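Local coordinates for protein of unknown function with a Fic domain (Bacteroides thetaiotaomicron VPI-5482, PDB 3CUC), which is of unknown function but contains a Fic domain of the Fic/DOC family within a predominantly alpha-helical chain, at residues Tyr187-Ile192 with Asp197-Ile202; Ile202-Val207 with Ser227-Ile232; Gly51-Leu56 with Glu72-His77. All blocks are in the same frame, centred on the assembly; numbering follows the deposited sequence.

Contact 1. Residues Tyr187-Ile192 with Asp197-Ile202; sequences YRYIRI and DGNGRI
Tyr189 reaches from the helix of Tyr187-Ile192 to Asn199 and Ile202 at the start of the next helix. Its CG stands anti to the backbone N (chi1 174°), which directs the ring toward the second helix; CB and CG themselves meet nothing across the contact. CD2 is the first ring atom to approach Asn199 O, and CE2 comes closer, 3.3 Å from that carbonyl oxygen, which lies in the ring plane at the edge. Farther round the ring, CE1 lies 3.8 Å from Ile202 CG2, while CZ and Ile202 CG2 are 3.4 Å apart in an oblique apolar contact. The hydroxyl ends between Ile202 CB and the amide of Asn199, with Tyr189 OH 2.8 Å from Asn199 OD1; ring and amide planes differ by 48°. Asn199 ND2 is hydrogen-bonded to Phe195 O, so this amide also ties down the turn joining the helices. Beside the tyrosine, Ile190 CD1 reaches to 4.0 Å from Gly200 CA and also meets Asn199 O. Gly198, whose positive phi favours glycine, is the N-cap of the second helix. Residues Asp197-Arg201 are the DGNGR end of the Fic signature motif, HPFxDGNGR. Around this buried contact, Pro194 and Phe195 pack on Tyr189, helix 97-107 packs on Ile202, helix 156-173 on Ile192, and helix 226-240 on Tyr187.

Contact 2. Residues Ile202-Val207 with Ser227-Ile232; sequences IARLLV and SNYLNI
Arg204 and Tyr229 cross obliquely, edge against edge, between helical segments whose nearest CA atoms, those of Arg204 and Tyr229, are 11.7 Å apart, so the contact rests on two long side chains. The guanidinium stands steeply against the phenol ring, with the planes 78° apart. Arg204 NH1 donates to Tyr229 OH over 3.2 Å at an N-H...O angle of 151°, and the oxygen lies close to the guanidinium plane. NH1 is also near the ring rim, 3.5 Å from Tyr229 CE2. The arginine chain bends at chi3 (-69°), turning the guanidinium toward the hydroxyl that CG already borders: Arg204 CG is 3.7 Å from Tyr229 OH. The guanidinium is held at two further points, NE hydrogen-bonding to Ser40 OG and NH2 forming a salt bridge to Glu44, and these bonds together should fix its rotation. Tyr229 OH in turn is hydrogen-bonded to His186 NE2. Arg204 is the second arginine of the extended Fic motif, HPFxDGNGRxxR. Ser40 and Glu44 fit the (S/T)xxxE(G/N) pattern of the inhibitory helix of Fic relatives, where the glutamate pairs with the corresponding arginine; the pairing of Arg204 with Glu44 is consistent with such an autoinhibited state.

Contact 3. Residues Gly51-Leu56 with Glu72-His77; sequences GQTKLL and EEMKAH
No ring, amide or carboxylate face takes part where Thr53 and Leu56 meet Met74, a selenomethionine; the joint is made by aliphatic branches and the selenium-bearing chain. The His77 ring of the second segment meets Phe36 instead, with the two planes at about 55°. Met74 points at the neighbouring helix, then bends at chi2 (65°) and again at chi3, which brings its end across Thr53 at about a right angle. There Met74 SE lies 4.0 Å from Thr53 CG2, and Met74 CE is 3.4 Å from Thr53 OG1. That hydroxyl is hydrogen-bonded to Thr49 O, just ahead of helix 50-59. Leu56 approaches the root of the same chain: its CD2 is 3.8 Å from Met74 CG, and Leu56 CD2 also reaches 4.4 Å from Lys75 CB at the more exposed margin. Thr53 and Leu56 thus hold Met74 at its tip and its base respectively. The two helical segments cross at -52° with their axes 10.8 Å apart. Helices 50-59 and 68-89 are joined here, with Tyr38 of helix 22-42 packing on Thr53, Asn41 of the same helix on Met74, and Tyr71 of helix 68-89 on Leu56.

How the contacts relate
Along the chain contact 3 comes first, followed by contact 1 and then contact 2, each closing before the next opens. Contacts 1 and 2 have centres about 9 Å apart and share helix 199-213 and its residue Ile202; Ala203 packs against Ile190 and Tyr189, so the two merge into one buried core around the Fic signature motif. Contact 3 lies farther out, its centre about 22 Å from that of contact 1 and 20 Å from that of contact 2. It is still tied to them, through the salt bridge of Glu73 to Arg201 and the packing of His77 on Arg201 and Leu205. Helix 199-213 therefore links the N-terminal helices to helices 178-192 and 226-240.

Contact 1. Residues Tyr187-Ile192 with Asp197-Ile202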
ATOM      1  N   TYR A 187       1.017   6.552  -6.511  1.00 48.36           N
ATOM      2  CA  TYR A 187       1.853   7.707  -6.820  1.00 48.65           C
ATOM      3  C   TYR A 187       1.121   9.023  -6.622  1.00 48.21           C
ATOM      4  O   TYR A 187       1.610   9.908  -5.926  1.00 47.40           O
ATOM      5  CB  TYR A 187       2.388   7.641  -8.248  1.00 49.23           C
ATOM      6  CG  TYR A 187       3.379   8.744  -8.506  1.00 49.86           C
ATOM      7  CD1 TYR A 187       4.692   8.638  -8.055  1.00 49.28           C
ATOM      8  CD2 TYR A 187       2.995   9.912  -9.157  1.00 49.88           C
ATOM      9  CE1 TYR A 187       5.605   9.653  -8.267  1.00 50.90           C
ATOM     10  CE2 TYR A 187       3.897  10.936  -9.374  1.00 51.50           C
ATOM     11  CZ  TYR A 187       5.203  10.806  -8.928  1.00 52.29           C
ATOM     12  OH  TYR A 187       6.106  11.827  -9.151  1.00 51.28           O
ATOM     13  N   ARG A 188      -0.047   9.146  -7.240  1.00 48.74           N
ATOM     14  CA  ARG A 188      -0.850  10.358  -7.114  1.00 49.10           C
ATOM     15  C   ARG A 188      -1.216  10.640  -5.661  1.00 49.95           C
ATOM     16  O   ARG A 188      -1.080  11.776  -5.199  1.00 50.19           O
ATOM     17  CB  ARG A 188      -2.104  10.262  -7.980  1.00 49.03           C
ATOM     18  CG  ARG A 188      -1.788  10.295  -9.460  1.00 49.11           C
ATOM     19  CD  ARG A 188      -3.042  10.250 -10.302  1.00 49.11           C
ATOM     20  NE  ARG A 188      -2.778  10.668 -11.676  1.00 51.15           N
ATOM     21  CZ  ARG A 188      -3.717  10.919 -12.584  1.00 48.14           C
ATOM     22  NH1 ARG A 188      -5.004  10.809 -12.285  1.00 51.43           N
ATOM     23  NH2 ARG A 188      -3.365  11.290 -13.805  1.00 48.11           N
ATOM     24  N   TYR A 189      -1.654   9.608  -4.939  1.00 50.80           N
ATOM     25  CA  TYR A 189      -1.964   9.748  -3.516  1.00 51.10           C
ATOM     26  C   TYR A 189      -0.754  10.246  -2.726  1.00 52.63           C
ATOM     27  O   TYR A 189      -0.857  11.214  -1.964  1.00 53.16           O
ATOM     28  CB  TYR A 189      -2.459   8.432  -2.904  1.00 50.56           C
ATOM     29  CG  TYR A 189      -2.644   8.536  -1.403  1.00 48.60           C
ATOM     30  CD1 TYR A 189      -3.836   9.015  -0.864  1.00 48.86           C
ATOM     31  CD2 TYR A 189      -1.617   8.189  -0.529  1.00 47.31           C
ATOM     32  CE1 TYR A 189      -4.004   9.135   0.503  1.00 49.53           C
ATOM     33  CE2 TYR A 189      -1.774   8.305   0.837  1.00 48.48           C
ATOM     34  CZ  TYR A 189      -2.965   8.779   1.348  1.00 49.83           C
ATOM     35  OH  TYR A 189      -3.115   8.888   2.708  1.00 49.41           O
ATOM     36  N   ILE A 190       0.388   9.584  -2.912  1.00 53.05           N
ATOM     37  CA  ILE A 190       1.593   9.932  -2.161  1.00 53.69           C
ATOM     38  C   ILE A 190       2.054  11.366  -2.479  1.00 54.19           C
ATOM     39  O   ILE A 190       2.642  12.035  -1.626  1.00 54.82           O
ATOM     40  CB  ILE A 190       2.742   8.908  -2.402  1.00 53.94           C
ATOM     41  CG1 ILE A 190       3.671   8.845  -1.186  1.00 55.19           C
ATOM     42  CG2 ILE A 190       3.528   9.236  -3.670  1.00 52.24           C
ATOM     43  CD1 ILE A 190       3.053   8.138   0.023  1.00 55.74           C
ATOM     44  N   ARG A 191       1.770  11.838  -3.693  1.00 54.34           N
ATOM     45  CA  ARG A 191       2.108  13.212  -4.089  1.00 54.08           C
ATOM     46  C   ARG A 191       1.167  14.246  -3.483  1.00 53.18           C
ATOM     47  O   ARG A 191       1.587  15.357  -3.189  1.00 53.85           O
ATOM     48  CB  ARG A 191       2.125  13.363  -5.613  1.00 54.64           C
ATOM     49  CG  ARG A 191       3.326  12.716  -6.311  1.00 56.63           C
ATOM     50  CD  ARG A 191       4.648  13.349  -5.904  1.00 60.87           C
ATOM     51  NE  ARG A 191       4.677  14.785  -6.170  1.00 61.37           N
ATOM     52  CZ  ARG A 191       5.161  15.351  -7.274  1.00 63.78           C
ATOM     53  NH1 ARG A 191       5.673  14.613  -8.253  1.00 64.49           N
ATOM     54  NH2 ARG A 191       5.133  16.673  -7.397  1.00 65.07           N
ATOM     55  N   ILE A 192      -0.101  13.885  -3.304  1.00 52.40           N
ATOM     56  CA  ILE A 192      -1.046  14.735  -2.568  1.00 51.08           C
ATOM     57  C   ILE A 192      -0.677  14.763  -1.073  1.00 52.18           C
ATOM     58  O   ILE A 192      -0.666  15.822  -0.448  1.00 52.14           O
ATOM     59  CB  ILE A 192      -2.509  14.249  -2.732  1.00 50.57           C
ATOM     60  CG1 ILE A 192      -2.958  14.316  -4.195  1.00 48.85           C
ATOM     61  CG2 ILE A 192      -3.455  15.095  -1.888  1.00 48.21           C
ATOM     62  CD1 ILE A 192      -4.284  13.613  -4.450  1.00 49.40           C
ATOM     63  N   ASP A 197      -0.174  12.360   8.794  1.00 59.09           N
ATOM     64  CA  ASP A 197       0.682  11.185   8.979  1.00 59.47           C
ATOM     65  C   ASP A 197       0.044   9.894   8.457  1.00 57.72           C
ATOM     66  O   ASP A 197      -1.165   9.830   8.256  1.00 58.17           O
ATOM     67  CB  ASP A 197       1.024  11.039  10.469  1.00 60.85           C
ATOM     68  CG  ASP A 197       2.257  10.173  10.721  1.00 66.75           C
ATOM     69  OD1 ASP A 197       2.864   9.663   9.751  1.00 71.95           O
ATOM     70  OD2 ASP A 197       2.618   9.999  11.907  1.00 75.51           O
ATOM     71  N   GLY A 198       0.875   8.878   8.231  1.00 56.08           N
ATOM     72  CA  GLY A 198       0.419   7.565   7.781  1.00 54.72           C
ATOM     73  C   GLY A 198       0.272   7.419   6.274  1.00 53.42           C
ATOM     74  O   GLY A 198      -0.216   6.396   5.796  1.00 53.03           O
ATOM     75  N   ASN A 199       0.698   8.429   5.521  1.00 51.87           N
ATOM     76  CA  ASN A 199       0.482   8.451   4.075  1.00 50.77           C
ATOM     77  C   ASN A 199       1.254   7.356   3.340  1.00 50.37           C
ATOM     78  O   ASN A 199       0.791   6.844   2.317  1.00 51.67           O
ATOM     79  CB  ASN A 199       0.825   9.827   3.507  1.00 50.72           C
ATOM     80  CG  ASN A 199      -0.154  10.901   3.956  1.00 52.22           C
ATOM     81  OD1 ASN A 199      -1.310  10.918   3.533  1.00 53.65           O
ATOM     82  ND2 ASN A 199       0.309  11.804   4.820  1.00 49.92           N
ATOM     83  N   GLY A 200       2.417   6.985   3.864  1.00 48.90           N
ATOM     84  CA  GLY A 200       3.168   5.876   3.298  1.00 48.21           C
ATOM     85  C   GLY A 200       2.376   4.591   3.399  1.00 47.79           C
ATOM     86  O   GLY A 200       2.249   3.845   2.435  1.00 48.26           O
ATOM     87  N   ARG A 201       1.826   4.342   4.575  1.00 47.60           N
ATOM     88  CA  ARG A 201       1.074   3.117   4.827  1.00 47.83           C
ATOM     89  C   ARG A 201      -0.250   3.071   4.088  1.00 47.18           C
ATOM     90  O   ARG A 201      -0.686   1.995   3.687  1.00 47.58           O
ATOM     91  CB  ARG A 201       0.838   2.944   6.327  1.00 48.47           C
ATOM     92  CG  ARG A 201       2.065   2.447   7.063  1.00 48.38           C
ATOM     93  CD  ARG A 201       1.933   2.651   8.546  1.00 47.74           C
ATOM     94  NE  ARG A 201       2.306   4.002   8.938  1.00 47.49           N
ATOM     95  CZ  ARG A 201       2.139   4.498  10.156  1.00 43.56           C
ATOM     96  NH1 ARG A 201       1.600   3.756  11.112  1.00 46.31           N
ATOM     97  NH2 ARG A 201       2.510   5.751  10.414  1.00 46.27           N
ATOM     98  N   ILE A 202      -0.886   4.230   3.918  1.00 46.64           N
ATOM     99  CA  ILE A 202      -2.131   4.310   3.161  1.00 46.12           C
ATOM    100  C   ILE A 202      -1.845   3.993   1.701  1.00 45.87           C
ATOM    101  O   ILE A 202      -2.536   3.177   1.105  1.00 46.61           O
ATOM    102  CB  ILE A 202      -2.810   5.694   3.263  1.00 45.93           C
ATOM    103  CG1 ILE A 202      -3.231   5.991   4.710  1.00 46.23           C
ATOM    104  CG2 ILE A 202      -4.030   5.756   2.346  1.00 42.31           C
ATOM    105  CD1 ILE A 202      -4.398   5.157   5.196  1.00 48.01           C
TER

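Contact 2. Residues Ile202-Val207 with Ser227-Ile232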
ATOM      1  N   ILE A 202      -0.886   4.230   3.918  1.00 46.64           N
ATOM      2  CA  ILE A 202      -2.131   4.310   3.161  1.00 46.12           C
ATOM      3  C   ILE A 202      -1.845   3.993   1.701  1.00 45.87           C
ATOM      4  O   ILE A 202      -2.536   3.177   1.105  1.00 46.61           O
ATOM      5  CB  ILE A 202      -2.810   5.694   3.263  1.00 45.93           C
ATOM      6  CG1 ILE A 202      -3.231   5.991   4.710  1.00 46.23           C
ATOM      7  CG2 ILE A 202      -4.030   5.756   2.346  1.00 42.31           C
ATOM      8  CD1 ILE A 202      -4.398   5.157   5.196  1.00 48.01           C
ATOM      9  N   ALA A 203      -0.818   4.627   1.139  1.00 45.56           N
ATOM     10  CA  ALA A 203      -0.418   4.362  -0.245  1.00 45.32           C
ATOM     11  C   ALA A 203      -0.282   2.861  -0.485  1.00 45.67           C
ATOM     12  O   ALA A 203      -0.886   2.314  -1.410  1.00 46.46           O
ATOM     13  CB  ALA A 203       0.883   5.070  -0.578  1.00 44.40           C
ATOM     14  N   ARG A 204       0.484   2.195   0.371  1.00 45.21           N
ATOM     15  CA  ARG A 204       0.774   0.782   0.185  1.00 45.05           C
ATOM     16  C   ARG A 204      -0.452  -0.082   0.429  1.00 45.43           C
ATOM     17  O   ARG A 204      -0.621  -1.125  -0.207  1.00 46.81           O
ATOM     18  CB  ARG A 204       1.936   0.353   1.075  1.00 45.08           C
ATOM     19  CG  ARG A 204       3.277   0.888   0.577  1.00 45.54           C
ATOM     20  CD  ARG A 204       4.443   0.353   1.390  1.00 46.51           C
ATOM     21  NE  ARG A 204       4.433   0.902   2.748  1.00 50.48           N
ATOM     22  CZ  ARG A 204       4.897   2.104   3.098  1.00 46.22           C
ATOM     23  NH1 ARG A 204       5.435   2.924   2.203  1.00 45.47           N
ATOM     24  NH2 ARG A 204       4.823   2.487   4.358  1.00 42.75           N
ATOM     25  N   LEU A 205      -1.311   0.358   1.342  1.00 45.20           N
ATOM     26  CA  LEU A 205      -2.600  -0.300   1.554  1.00 45.57           C
ATOM     27  C   LEU A 205      -3.490  -0.172   0.318  1.00 45.14           C
ATOM     28  O   LEU A 205      -4.172  -1.119  -0.051  1.00 44.74           O
ATOM     29  CB  LEU A 205      -3.312   0.265   2.797  1.00 45.48           C
ATOM     30  CG  LEU A 205      -2.854  -0.310   4.143  1.00 45.02           C
ATOM     31  CD1 LEU A 205      -3.323   0.566   5.291  1.00 39.62           C
ATOM     32  CD2 LEU A 205      -3.351  -1.739   4.322  1.00 45.06           C
ATOM     33  N   LEU A 206      -3.476   0.998  -0.313  1.00 45.41           N
ATOM     34  CA  LEU A 206      -4.283   1.238  -1.507  1.00 45.48           C
ATOM     35  C   LEU A 206      -3.807   0.380  -2.681  1.00 45.13           C
ATOM     36  O   LEU A 206      -4.622  -0.062  -3.487  1.00 45.84           O
ATOM     37  CB  LEU A 206      -4.289   2.729  -1.888  1.00 45.36           C
ATOM     38  CG  LEU A 206      -5.047   3.675  -0.947  1.00 45.96           C
ATOM     39  CD1 LEU A 206      -4.742   5.122  -1.288  1.00 40.37           C
ATOM     40  CD2 LEU A 206      -6.557   3.415  -0.983  1.00 45.47           C
ATOM     41  N   VAL A 207      -2.502   0.132  -2.772  1.00 43.98           N
ATOM     42  CA  VAL A 207      -1.981  -0.753  -3.809  1.00 43.38           C
ATOM     43  C   VAL A 207      -2.612  -2.119  -3.641  1.00 44.71           C
ATOM     44  O   VAL A 207      -3.180  -2.674  -4.580  1.00 45.39           O
ATOM     45  CB  VAL A 207      -0.453  -0.921  -3.737  1.00 43.47           C
ATOM     46  CG1 VAL A 207      -0.008  -2.119  -4.573  1.00 36.71           C
ATOM     47  CG2 VAL A 207       0.246   0.346  -4.191  1.00 40.81           C
ATOM     48  N   SER A 227      15.565   2.411   0.235  1.00 49.89           N
ATOM     49  CA  SER A 227      16.253   3.437  -0.539  1.00 50.33           C
ATOM     50  C   SER A 227      15.941   3.279  -2.028  1.00 49.88           C
ATOM     51  O   SER A 227      15.732   4.262  -2.731  1.00 50.39           O
ATOM     52  CB  SER A 227      17.759   3.386  -0.289  1.00 49.97           C
ATOM     53  OG  SER A 227      18.310   2.201  -0.828  1.00 53.49           O
ATOM     54  N   ASN A 228      15.894   2.035  -2.493  1.00 49.66           N
ATOM     55  CA  ASN A 228      15.537   1.739  -3.876  1.00 50.00           C
ATOM     56  C   ASN A 228      14.110   2.198  -4.201  1.00 50.30           C
ATOM     57  O   ASN A 228      13.845   2.778  -5.251  1.00 50.26           O
ATOM     58  CB  ASN A 228      15.660   0.240  -4.122  1.00 50.06           C
ATOM     59  CG  ASN A 228      15.657  -0.102  -5.581  1.00 51.67           C
ATOM     60  OD1 ASN A 228      16.580   0.258  -6.302  1.00 54.72           O
ATOM     61  ND2 ASN A 228      14.620  -0.806  -6.031  1.00 56.35           N
ATOM     62  N   TYR A 229      13.202   1.910  -3.276  1.00 50.49           N
ATOM     63  CA  TYR A 229      11.795   2.305  -3.355  1.00 50.19           C
ATOM     64  C   TYR A 229      11.663   3.830  -3.446  1.00 50.59           C
ATOM     65  O   TYR A 229      10.995   4.353  -4.340  1.00 50.37           O
ATOM     66  CB  TYR A 229      11.089   1.728  -2.117  1.00 49.64           C
ATOM     67  CG  TYR A 229       9.659   2.135  -1.842  1.00 48.02           C
ATOM     68  CD1 TYR A 229       8.715   2.218  -2.859  1.00 47.23           C
ATOM     69  CD2 TYR A 229       9.236   2.366  -0.531  1.00 45.64           C
ATOM     70  CE1 TYR A 229       7.393   2.563  -2.583  1.00 49.09           C
ATOM     71  CE2 TYR A 229       7.927   2.710  -0.247  1.00 47.71           C
ATOM     72  CZ  TYR A 229       7.011   2.805  -1.281  1.00 48.45           C
ATOM     73  OH  TYR A 229       5.708   3.138  -1.026  1.00 45.74           O
ATOM     74  N   LEU A 230      12.330   4.535  -2.536  1.00 51.16           N
ATOM     75  CA  LEU A 230      12.371   6.004  -2.565  1.00 51.43           C
ATOM     76  C   LEU A 230      13.047   6.541  -3.834  1.00 51.17           C
ATOM     77  O   LEU A 230      12.617   7.554  -4.392  1.00 50.88           O
ATOM     78  CB  LEU A 230      13.098   6.559  -1.328  1.00 50.93           C
ATOM     79  CG  LEU A 230      12.316   6.578  -0.007  1.00 50.05           C
ATOM     80  CD1 LEU A 230      13.216   7.064   1.132  1.00 46.22           C
ATOM     81  CD2 LEU A 230      11.070   7.445  -0.126  1.00 45.01           C
ATOM     82  N   ASN A 231      14.101   5.862  -4.280  1.00 50.70           N
ATOM     83  CA  ASN A 231      14.825   6.276  -5.481  1.00 50.44           C
ATOM     84  C   ASN A 231      13.911   6.235  -6.704  1.00 50.41           C
ATOM     85  O   ASN A 231      13.836   7.200  -7.463  1.00 49.94           O
ATOM     86  CB  ASN A 231      16.056   5.393  -5.705  1.00 50.16           C
ATOM     87  CG  ASN A 231      16.931   5.884  -6.849  1.00 50.96           C
ATOM     88  OD1 ASN A 231      16.560   5.795  -8.028  1.00 52.21           O
ATOM     89  ND2 ASN A 231      18.108   6.396  -6.508  1.00 51.15           N
ATOM     90  N   ILE A 232      13.199   5.124  -6.869  1.00 51.16           N
ATOM     91  CA  ILE A 232      12.322   4.936  -8.024  1.00 51.38           C
ATOM     92  C   ILE A 232      11.268   6.057  -8.070  1.00 51.82           C
ATOM     93  O   ILE A 232      11.047   6.652  -9.125  1.00 51.49           O
ATOM     94  CB  ILE A 232      11.666   3.526  -8.025  1.00 51.37           C
ATOM     95  CG1 ILE A 232      12.737   2.418  -8.074  1.00 52.08           C
ATOM     96  CG2 ILE A 232      10.700   3.384  -9.192  1.00 49.47           C
ATOM     97  CD1 ILE A 232      13.160   2.007  -9.465  1.00 55.92           C
TER

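Contact 3. Residues Gly51-Leu56 with Glu72-His77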
ATOM      1  N   GLY A  51      10.123 -10.951  15.566  1.00 47.28           N
ATOM      2  CA  GLY A  51       9.600 -11.815  16.611  1.00 46.97           C
ATOM      3  C   GLY A  51       8.489 -11.110  17.344  1.00 47.39           C
ATOM      4  O   GLY A  51       7.394 -11.652  17.472  1.00 47.82           O
ATOM      5  N   GLN A  52       8.773  -9.890  17.807  1.00 47.07           N
ATOM      6  CA  GLN A  52       7.783  -9.065  18.493  1.00 46.22           C
ATOM      7  C   GLN A  52       6.514  -8.989  17.636  1.00 46.31           C
ATOM      8  O   GLN A  52       5.397  -9.122  18.141  1.00 47.12           O
ATOM      9  CB  GLN A  52       8.356  -7.667  18.787  1.00 45.83           C
ATOM     10  CG  GLN A  52       9.396  -7.650  19.890  1.00 41.63           C
ATOM     11  CD  GLN A  52      10.015  -6.303  20.066  1.00 43.44           C
ATOM     12  OE1 GLN A  52      10.397  -5.659  19.097  1.00 46.59           O
ATOM     13  NE2 GLN A  52      10.122  -5.858  21.315  1.00 45.08           N
ATOM     14  N   THR A  53       6.695  -8.814  16.334  1.00 45.72           N
ATOM     15  CA  THR A  53       5.569  -8.679  15.421  1.00 46.37           C
ATOM     16  C   THR A  53       4.790  -9.980  15.262  1.00 46.94           C
ATOM     17  O   THR A  53       3.559  -9.989  15.341  1.00 47.74           O
ATOM     18  CB  THR A  53       6.021  -8.253  14.009  1.00 46.14           C
ATOM     19  OG1 THR A  53       6.713  -6.998  14.067  1.00 48.32           O
ATOM     20  CG2 THR A  53       4.820  -8.126  13.076  1.00 45.22           C
ATOM     21  N   LYS A  54       5.508 -11.067  14.981  1.00 47.67           N
ATOM     22  CA  LYS A  54       4.894 -12.382  14.741  1.00 47.10           C
ATOM     23  C   LYS A  54       4.084 -12.863  15.936  1.00 45.59           C
ATOM     24  O   LYS A  54       2.926 -13.238  15.791  1.00 45.99           O
ATOM     25  CB  LYS A  54       5.973 -13.417  14.436  1.00 47.61           C
ATOM     26  CG  LYS A  54       5.450 -14.824  14.144  1.00 49.59           C
ATOM     27  CD  LYS A  54       6.606 -15.796  13.849  1.00 49.66           C
ATOM     28  CE  LYS A  54       6.270 -16.785  12.723  1.00 52.73           C
ATOM     29  NZ  LYS A  54       7.504 -17.354  12.098  1.00 51.81           N
ATOM     30  N   LEU A  55       4.702 -12.852  17.115  1.00 43.67           N
ATOM     31  CA  LEU A  55       4.014 -13.222  18.350  1.00 42.03           C
ATOM     32  C   LEU A  55       2.808 -12.322  18.677  1.00 41.59           C
ATOM     33  O   LEU A  55       1.898 -12.746  19.396  1.00 42.48           O
ATOM     34  CB  LEU A  55       4.995 -13.235  19.527  1.00 41.90           C
ATOM     35  CG  LEU A  55       5.997 -14.395  19.545  1.00 41.30           C
ATOM     36  CD1 LEU A  55       7.094 -14.176  20.581  1.00 34.11           C
ATOM     37  CD2 LEU A  55       5.283 -15.714  19.803  1.00 42.88           C
ATOM     38  N   LEU A  56       2.796 -11.089  18.166  1.00 39.45           N
ATOM     39  CA  LEU A  56       1.616 -10.233  18.288  1.00 37.85           C
ATOM     40  C   LEU A  56       0.482 -10.712  17.379  1.00 37.95           C
ATOM     41  O   LEU A  56      -0.628 -10.952  17.840  1.00 37.58           O
ATOM     42  CB  LEU A  56       1.941  -8.771  17.964  1.00 36.81           C
ATOM     43  CG  LEU A  56       0.724  -7.826  17.955  1.00 35.12           C
ATOM     44  CD1 LEU A  56       0.274  -7.508  19.373  1.00 27.66           C
ATOM     45  CD2 LEU A  56       1.011  -6.545  17.188  1.00 34.25           C
ATOM     46  N   GLU A  72       0.382  -1.107  19.361  1.00 33.48           N
ATOM     47  CA  GLU A  72      -0.917  -0.603  18.936  1.00 35.49           C
ATOM     48  C   GLU A  72      -0.931  -0.281  17.443  1.00 37.00           C
ATOM     49  O   GLU A  72      -1.869  -0.689  16.778  1.00 36.45           O
ATOM     50  CB  GLU A  72      -1.362   0.624  19.736  1.00 35.93           C
ATOM     51  CG  GLU A  72      -1.322   0.504  21.267  1.00 40.49           C
ATOM     52  CD  GLU A  72      -2.407  -0.377  21.858  1.00 49.05           C
ATOM     53  OE1 GLU A  72      -3.007  -1.185  21.113  1.00 47.91           O
ATOM     54  OE2 GLU A  72      -2.651  -0.255  23.088  1.00 57.41           O
ATOM     55  N   GLU A  73       0.080   0.430  16.912  1.00 39.97           N
ATOM     56  CA  GLU A  73       0.077   0.801  15.491  1.00 41.66           C
ATOM     57  C   GLU A  73       0.172  -0.446  14.618  1.00 41.50           C
ATOM     58  O   GLU A  73      -0.495  -0.546  13.592  1.00 42.40           O
ATOM     59  CB  GLU A  73       1.203   1.789  15.136  1.00 41.88           C
ATOM     60  CG  GLU A  73       0.934   3.222  15.563  1.00 44.66           C
ATOM     61  CD  GLU A  73       1.883   4.221  14.925  1.00 46.57           C
ATOM     62  OE1 GLU A  73       2.619   3.853  13.984  1.00 50.79           O
ATOM     63  OE2 GLU A  73       1.888   5.388  15.372  1.00 57.00           O
HETATM   64  N   MSE A  74       1.008  -1.389  15.036  1.00 41.31           N
HETATM   65  CA  MSE A  74       1.174  -2.642  14.317  1.00 40.06           C
HETATM   66  C   MSE A  74      -0.147  -3.366  14.285  1.00 40.74           C
HETATM   67  O   MSE A  74      -0.567  -3.850  13.249  1.00 42.53           O
HETATM   68  CB  MSE A  74       2.242  -3.514  14.981  1.00 39.70           C
HETATM   69  CG  MSE A  74       2.613  -4.771  14.208  1.00 37.34           C
HETATM   70 SE   MSE A  74       3.453  -4.380  12.517  0.75 25.32          SE
HETATM   71  CE  MSE A  74       5.230  -4.047  13.137  1.00 37.16           C
ATOM     72  N   LYS A  75      -0.822  -3.419  15.421  1.00 41.78           N
ATOM     73  CA  LYS A  75      -2.144  -4.054  15.507  1.00 41.92           C
ATOM     74  C   LYS A  75      -3.203  -3.313  14.679  1.00 41.51           C
ATOM     75  O   LYS A  75      -4.028  -3.935  14.022  1.00 42.10           O
ATOM     76  CB  LYS A  75      -2.597  -4.097  16.969  1.00 42.94           C
ATOM     77  CG  LYS A  75      -3.882  -4.891  17.253  1.00 44.15           C
ATOM     78  CD  LYS A  75      -4.451  -4.502  18.620  1.00 47.04           C
ATOM     79  CE  LYS A  75      -5.449  -5.528  19.158  1.00 50.56           C
ATOM     80  NZ  LYS A  75      -5.955  -5.127  20.508  1.00 49.69           N
ATOM     81  N   ALA A  76      -3.178  -1.984  14.729  1.00 41.62           N
ATOM     82  CA  ALA A  76      -4.158  -1.158  14.026  1.00 41.68           C
ATOM     83  C   ALA A  76      -3.975  -1.285  12.512  1.00 43.13           C
ATOM     84  O   ALA A  76      -4.953  -1.350  11.765  1.00 44.09           O
ATOM     85  CB  ALA A  76      -4.035   0.293  14.459  1.00 41.16           C
ATOM     86  N   HIS A  77      -2.720  -1.328  12.069  1.00 43.04           N
ATOM     87  CA  HIS A  77      -2.407  -1.535  10.661  1.00 43.29           C
ATOM     88  C   HIS A  77      -2.960  -2.863  10.155  1.00 43.68           C
ATOM     89  O   HIS A  77      -3.402  -2.960   9.012  1.00 43.79           O
ATOM     90  CB  HIS A  77      -0.898  -1.485  10.433  1.00 42.87           C
ATOM     91  CG  HIS A  77      -0.511  -1.566   8.994  1.00 42.09           C
ATOM     92  ND1 HIS A  77      -0.321  -2.765   8.347  1.00 40.67           N
ATOM     93  CD2 HIS A  77      -0.288  -0.598   8.074  1.00 41.29           C
ATOM     94  CE1 HIS A  77       0.011  -2.534   7.090  1.00 45.21           C
ATOM     95  NE2 HIS A  77       0.040  -1.226   6.898  1.00 45.18           N
TER